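Local coordinates for protein polyporopepsin (Irpex lacteus, PDB 1WKR) that cleaves peptide bonds as a pepsin-like aspartic endopeptidase of broad specificity with milk-clotting activity, and is held here in complex with the inhibitor pepstatin, at residues Asp57-Thr62 with Gly70-Asp75; Lys169-Ile174 with Leu329-Phe334. All blocks are in the same frame, centred on the assembly; numbering follows the deposited sequence.

Contact 1 (Asp57-Thr62 with Gly70-Asp75); sequences DKVSVT and GTEYTD. With SO4 (sulfate ion), chain D.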
loop_
_atom_site.group_PDB
_atom_site.type_symbol
_atom_site.label_atom_id
_atom_site.label_comp_id
_atom_site.label_asym_id
_atom_site.label_seq_id
_atom_site.Cartn_x
_atom_site.Cartn_y
_atom_site.Cartn_z
ATOM N N ASP A 57 -16.006 19.806 11.034
ATOM C CA ASP A 57 -16.398 18.506 10.444
ATOM C C ASP A 57 -16.079 17.335 11.308
ATOM O O ASP A 57 -15.043 17.236 11.991
ATOM C CB ASP A 57 -15.637 18.327 9.135
ATOM C CG ASP A 57 -16.061 19.304 8.083
ATOM O OD1 ASP A 57 -17.310 19.389 7.774
ATOM O OD2 ASP A 57 -15.213 19.991 7.503
ATOM N N LYS A 58 -16.959 16.341 11.202
ATOM C CA LYS A 58 -16.639 14.927 11.564
ATOM C C LYS A 58 -16.087 14.259 10.292
ATOM O O LYS A 58 -16.215 14.768 9.201
ATOM C CB LYS A 58 -17.924 14.195 12.020
ATOM C CG LYS A 58 -18.650 14.870 13.234
ATOM C CD LYS A 58 -17.734 15.001 14.318
ATOM C CE LYS A 58 -18.556 15.443 15.706
ATOM N NZ LYS A 58 -17.624 15.621 16.792
ATOM N N VAL A 59 -15.485 13.077 10.542
ATOM C CA VAL A 59 -14.830 12.359 9.447
ATOM C C VAL A 59 -15.100 10.872 9.615
ATOM O O VAL A 59 -15.234 10.370 10.733
ATOM C CB VAL A 59 -13.283 12.682 9.399
ATOM C CG1 VAL A 59 -12.589 12.237 10.677
ATOM C CG2 VAL A 59 -12.634 12.051 8.187
ATOM N N SER A 60 -15.220 10.180 8.479
ATOM C CA SER A 60 -15.518 8.714 8.456
ATOM C C SER A 60 -14.920 8.164 7.160
ATOM O O SER A 60 -15.114 8.707 6.122
ATOM C CB SER A 60 -17.122 8.576 8.394
ATOM O OG SER A 60 -17.458 7.276 8.351
ATOM N N VAL A 61 -14.262 6.994 7.379
ATOM C CA VAL A 61 -13.733 6.237 6.224
ATOM C C VAL A 61 -14.059 4.752 6.416
ATOM O O VAL A 61 -13.795 4.197 7.467
ATOM C CB VAL A 61 -12.199 6.446 5.993
ATOM C CG1 VAL A 61 -11.740 5.673 4.767
ATOM C CG2 VAL A 61 -11.888 7.982 5.890
ATOM N N THR A 62 -14.518 4.130 5.326
ATOM C CA THR A 62 -14.729 2.692 5.295
ATOM C C THR A 62 -13.676 2.019 4.399
ATOM O O THR A 62 -13.463 2.465 3.242
ATOM C CB THR A 62 -16.149 2.356 4.785
ATOM O OG1 THR A 62 -17.100 2.871 5.727
ATOM C CG2 THR A 62 -16.431 0.849 4.728
ATOM N N GLY A 70 -14.598 9.760 13.393
ATOM C CA GLY A 70 -14.202 10.696 14.476
ATOM C C GLY A 70 -14.416 12.118 14.054
ATOM O O GLY A 70 -15.363 12.475 13.384
ATOM N N THR A 71 -13.436 12.934 14.458
ATOM C CA THR A 71 -13.533 14.414 14.260
ATOM C C THR A 71 -12.249 14.848 13.518
ATOM O O THR A 71 -11.174 14.306 13.788
ATOM C CB THR A 71 -13.550 15.080 15.638
ATOM O OG1 THR A 71 -14.856 14.767 16.221
ATOM C CG2 THR A 71 -13.456 16.564 15.599
ATOM N N GLU A 72 -12.443 15.802 12.608
ATOM C CA GLU A 72 -11.311 16.356 11.828
ATOM C C GLU A 72 -10.699 17.527 12.542
ATOM O O GLU A 72 -11.459 18.459 12.998
ATOM C CB GLU A 72 -11.776 16.709 10.445
ATOM C CG GLU A 72 -10.672 16.928 9.418
ATOM C CD GLU A 72 -10.010 15.627 8.981
ATOM O OE1 GLU A 72 -10.446 14.513 9.268
ATOM O OE2 GLU A 72 -8.956 15.735 8.195
ATOM N N TYR A 73 -9.413 17.636 12.607
ATOM C CA TYR A 73 -8.619 18.738 13.181
ATOM C C TYR A 73 -7.632 19.204 12.166
ATOM O O TYR A 73 -7.342 18.503 11.203
ATOM C CB TYR A 73 -7.873 18.237 14.404
ATOM C CG TYR A 73 -8.701 17.888 15.599
ATOM C CD1 TYR A 73 -9.338 16.680 15.695
ATOM C CD2 TYR A 73 -8.907 18.829 16.636
ATOM C CE1 TYR A 73 -10.122 16.334 16.808
ATOM C CE2 TYR A 73 -9.708 18.489 17.766
ATOM C CZ TYR A 73 -10.269 17.253 17.790
ATOM O OH TYR A 73 -11.072 16.977 18.904
ATOM N N THR A 74 -6.984 20.367 12.394
ATOM C CA THR A 74 -5.727 20.685 11.758
ATOM C C THR A 74 -4.631 20.651 12.789
ATOM O O THR A 74 -4.863 20.965 13.998
ATOM C CB THR A 74 -5.745 21.926 10.937
ATOM O OG1 THR A 74 -6.026 23.056 11.831
ATOM C CG2 THR A 74 -6.776 21.950 9.863
ATOM N N ASP A 75 -3.424 20.326 12.403
ATOM C CA ASP A 75 -2.305 20.261 13.320
ATOM C C ASP A 75 -0.992 20.251 12.537
ATOM O O ASP A 75 -1.007 20.108 11.274
ATOM C CB ASP A 75 -2.410 18.997 14.219
ATOM C CG ASP A 75 -1.845 19.246 15.612
ATOM O OD1 ASP A 75 -0.862 19.957 15.766
ATOM O OD2 ASP A 75 -2.324 18.574 16.569
HETATM S S SO4 D . -16.432 12.242 17.993
HETATM O O1 SO4 D . -16.050 12.652 19.554
HETATM O O2 SO4 D . -15.122 12.329 17.270
HETATM O O3 SO4 D . -16.888 10.899 18.019
HETATM O O4 SO4 D . -17.364 13.133 17.426
#
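Lys-58 and Thr-71 meet on one side of an antiparallel beta hairpin, made by strands 57-62 and 67-79, while Val-59 and Glu-72 meet on the other. This is the flap hairpin of pepsin-like proteases, which folds over the substrate cleft. The strands are strongly splayed, with short axes at 117°; in their register Lys-58 faces Thr-71 as a non-hydrogen-bonded pair and Val-59 faces Gly-70 as a hydrogen-bonded one. In the latter, Val-59 N donates to Gly-70 O at 2.9 Å from well above the carbonyl plane, whereas Gly-70 N reaches Val-59 O at 2.8 Å much nearer that plane. Glu-72 N to Asp-57 O is a further backbone bond.

The Lys-58 chain leaves its strand beside the backbone N and bends at chi2 (-55°), which carries CD across Gly-70 O and alongside Thr-71 OG1. Its ammonium group then donates to that hydroxyl, NZ to OG1 being 3.0 Å, and to a sulfate ion, probably from the crystallisation liquor. Thr-71 OG1 in turn donates a hydrogen bond to sulfate O2, so amine and hydroxyl hold the anion together, and Ser-93 OG is hydrogen-bonded to it as well.

With CG swung opposite the backbone N (chi1 -164°), the Glu-72 chain then folds back at chi2, laying its carboxylate against Val-59. There OE1 lies 3.4 Å from CB and CG1 of Val-59 and hardly farther from CG2, so the branched apolar side chain packs against this oxygen, while OE2 is hydrogen-bonded to Ser-88. Asp-57 is likewise buried, and its OD1 is hydrogen-bonded to His-120 ND1. Val-61, farther along the first strand, packs on an apolar side chain of the bound peptide. On the sulfate side the shortest link is from Lys-58 NZ to sulfate O4, 2.6 Å.

Contact 2 (Lys169-Ile174 with Leu329-Phe334); sequences KYTGSI and LATTSF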
loop_
_atom_site.group_PDB
_atom_site.type_symbol
_atom_site.label_atom_id
_atom_site.label_comp_id
_atom_site.label_asym_id
_atom_site.label_seq_id
_atom_site.Cartn_x
_atom_site.Cartn_y
_atom_site.Cartn_z
ATOM N N LYS A 169 17.502 2.626 -4.098
ATOM C CA LYS A 169 16.387 1.720 -3.807
ATOM C C LYS A 169 15.871 1.028 -5.048
ATOM O O LYS A 169 14.851 0.310 -4.936
ATOM C CB LYS A 169 15.288 2.458 -3.107
ATOM C CG LYS A 169 15.736 3.203 -1.836
ATOM C CD LYS A 169 16.263 2.268 -0.783
ATOM C CE LYS A 169 16.483 2.983 0.527
ATOM N NZ LYS A 169 16.914 2.053 1.607
ATOM N N TYR A 170 16.458 1.208 -6.218
ATOM C CA TYR A 170 16.000 0.462 -7.373
ATOM C C TYR A 170 17.139 0.150 -8.310
ATOM O O TYR A 170 18.179 0.837 -8.270
ATOM C CB TYR A 170 14.856 1.187 -8.099
ATOM C CG TYR A 170 15.248 2.441 -8.886
ATOM C CD1 TYR A 170 15.634 2.420 -10.225
ATOM C CD2 TYR A 170 15.200 3.693 -8.273
ATOM C CE1 TYR A 170 15.963 3.570 -10.922
ATOM C CE2 TYR A 170 15.497 4.858 -9.004
ATOM C CZ TYR A 170 15.867 4.746 -10.294
ATOM O OH TYR A 170 16.172 5.913 -11.024
ATOM N N THR A 171 16.969 -0.852 -9.136
ATOM C CA THR A 171 17.918 -1.232 -10.187
ATOM C C THR A 171 17.278 -0.975 -11.542
ATOM O O THR A 171 16.050 -0.838 -11.681
ATOM C CB THR A 171 18.287 -2.707 -10.024
ATOM O OG1 THR A 171 17.055 -3.471 -10.038
ATOM C CG2 THR A 171 19.070 -2.999 -8.760
ATOM N N GLY A 172 18.125 -0.885 -12.570
ATOM C CA GLY A 172 17.680 -0.518 -13.924
ATOM C C GLY A 172 17.016 0.868 -13.884
ATOM O O GLY A 172 17.421 1.754 -13.147
ATOM N N SER A 173 16.004 1.005 -14.749
ATOM C CA SER A 173 15.293 2.296 -14.874
ATOM C C SER A 173 13.840 2.148 -14.511
ATOM O O SER A 173 13.288 1.036 -14.404
ATOM C CB SER A 173 15.415 2.837 -16.340
ATOM O OG SER A 173 14.837 1.904 -17.218
ATOM N N ILE A 174 13.191 3.269 -14.269
ATOM C CA ILE A 174 11.747 3.313 -13.859
ATOM C C ILE A 174 10.889 3.335 -15.105
ATOM O O ILE A 174 11.137 4.156 -16.028
ATOM C CB ILE A 174 11.476 4.544 -12.975
ATOM C CG1 ILE A 174 12.348 4.453 -11.714
ATOM C CG2 ILE A 174 9.980 4.607 -12.614
ATOM C CD1 ILE A 174 12.372 5.762 -10.854
ATOM N N LEU A 329 7.331 2.100 -11.801
ATOM C CA LEU A 329 7.811 0.867 -11.171
ATOM C C LEU A 329 9.190 0.546 -11.671
ATOM O O LEU A 329 9.533 0.804 -12.855
ATOM C CB LEU A 329 6.865 -0.307 -11.475
ATOM C CG LEU A 329 6.734 -1.373 -10.579
ATOM C CD1 LEU A 329 5.963 -0.989 -9.258
ATOM C CD2 LEU A 329 6.046 -2.625 -11.128
ATOM N N ALA A 330 9.990 -0.057 -10.790
ATOM C CA ALA A 330 11.354 -0.524 -11.134
ATOM C C ALA A 330 11.647 -1.752 -10.332
ATOM O O ALA A 330 11.108 -1.990 -9.209
ATOM C CB ALA A 330 12.408 0.545 -10.851
ATOM N N THR A 331 12.516 -2.626 -10.866
ATOM C CA THR A 331 13.147 -3.686 -10.108
ATOM C C THR A 331 14.006 -3.117 -8.994
ATOM O O THR A 331 14.313 -1.934 -8.967
ATOM C CB THR A 331 13.980 -4.596 -11.020
ATOM O OG1 THR A 331 14.940 -3.778 -11.751
ATOM C CG2 THR A 331 13.131 -5.346 -12.088
ATOM N N THR A 332 14.399 -4.001 -8.092
ATOM C CA THR A 332 15.317 -3.656 -6.985
ATOM C C THR A 332 16.324 -4.802 -6.845
ATOM O O THR A 332 16.173 -5.888 -7.436
ATOM C CB THR A 332 14.565 -3.438 -5.669
ATOM O OG1 THR A 332 14.283 -4.746 -5.107
ATOM C CG2 THR A 332 13.237 -2.713 -5.859
ATOM N N SER A 333 17.286 -4.568 -5.976
ATOM C CA SER A 333 18.246 -5.642 -5.664
ATOM C C SER A 333 17.563 -6.805 -4.979
ATOM O O SER A 333 18.210 -7.881 -4.891
ATOM C CB SER A 333 19.341 -5.094 -4.783
ATOM O OG SER A 333 18.830 -4.768 -3.467
ATOM N N PHE A 334 16.341 -6.700 -4.504
ATOM C CA PHE A 334 15.620 -7.804 -3.833
ATOM C C PHE A 334 14.577 -8.419 -4.763
ATOM O O PHE A 334 13.927 -9.384 -4.306
ATOM C CB PHE A 334 14.950 -7.274 -2.547
ATOM C CG PHE A 334 15.932 -6.804 -1.546
ATOM C CD1 PHE A 334 16.508 -7.720 -0.690
ATOM C CD2 PHE A 334 16.267 -5.462 -1.396
ATOM C CE1 PHE A 334 17.497 -7.271 0.308
ATOM C CE2 PHE A 334 17.200 -5.039 -0.451
ATOM C CZ PHE A 334 17.817 -5.928 0.336
HETATM O O HOH W 1 13.871 -1.439 -13.283
#
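Thr-171 meets Thr-331 hydroxyl to hydroxyl, OG1 to OG1 at 2.7 Å, and either could be the donor. At the base of the Thr-171 side chain, CB lies 3.9 Å from Thr-331 OG1. From there the two branches part. With chi1 at 56°, OG1 sits between the backbone N and the carbonyl carbon and is turned onto the opposing hydroxyl, the two side chains crossing at about a right angle. The methyl CG2 goes the other way along the partner chain and rests 3.7 Å from Ser-333 N. The backbone adds a bond, Thr-171 N to Thr-331 O at 2.9 Å, fairly straight at the hydrogen and reaching the oxygen from above its carbonyl plane.

These contacts tie the loop before strand 175-178 to the end of strand 326-331, just past the antiparallel pairing of those two strands, which belong to the interdomain six-stranded antiparallel sheet of pepsin-like proteases. One water joins both segments, donating to Thr-171 O and Ser-173 O and accepting from Thr-331 N.

Deeper in, the methyl of Ala-330 is the apolar centre. Tyr-170 CB touches it at 3.7 Å and Ile-174 CG1 at 4.0 Å, and the same CG1 also lies over one face of the Tyr-170 ring, offset toward its rim. That ring meets Tyr-317 of strand 316-321 as well. Ile-174 CA adds a CA-H...O contact to Leu-329 O. Toward the C-terminus, Thr-332 packs CG2 against Lys-169 O and uses OG1 to accept from Phe-334 N at 2.9 Å, forming an ST turn.

The two contacts lie on opposite sides of the chain's centre, with centres 37 Å apart and no touch between them. Contact 1 is local, a partly buried hairpin whose segments are eight residues apart; contact 2 is a surface contact joining segments 155 residues apart, at the C-terminal end of strand 326-331. No strand is shared. Their chemistry follows this placement. Strand pairing in 57-62/70-75 comes with charged groups, some buried with neighbouring polar partners and one turned outward to a sulfate. In 169-174/329-334, with its irregular loop geometry, a single backbone bond is supplemented by a hydroxyl pair, a bridging water and a small apolar patch.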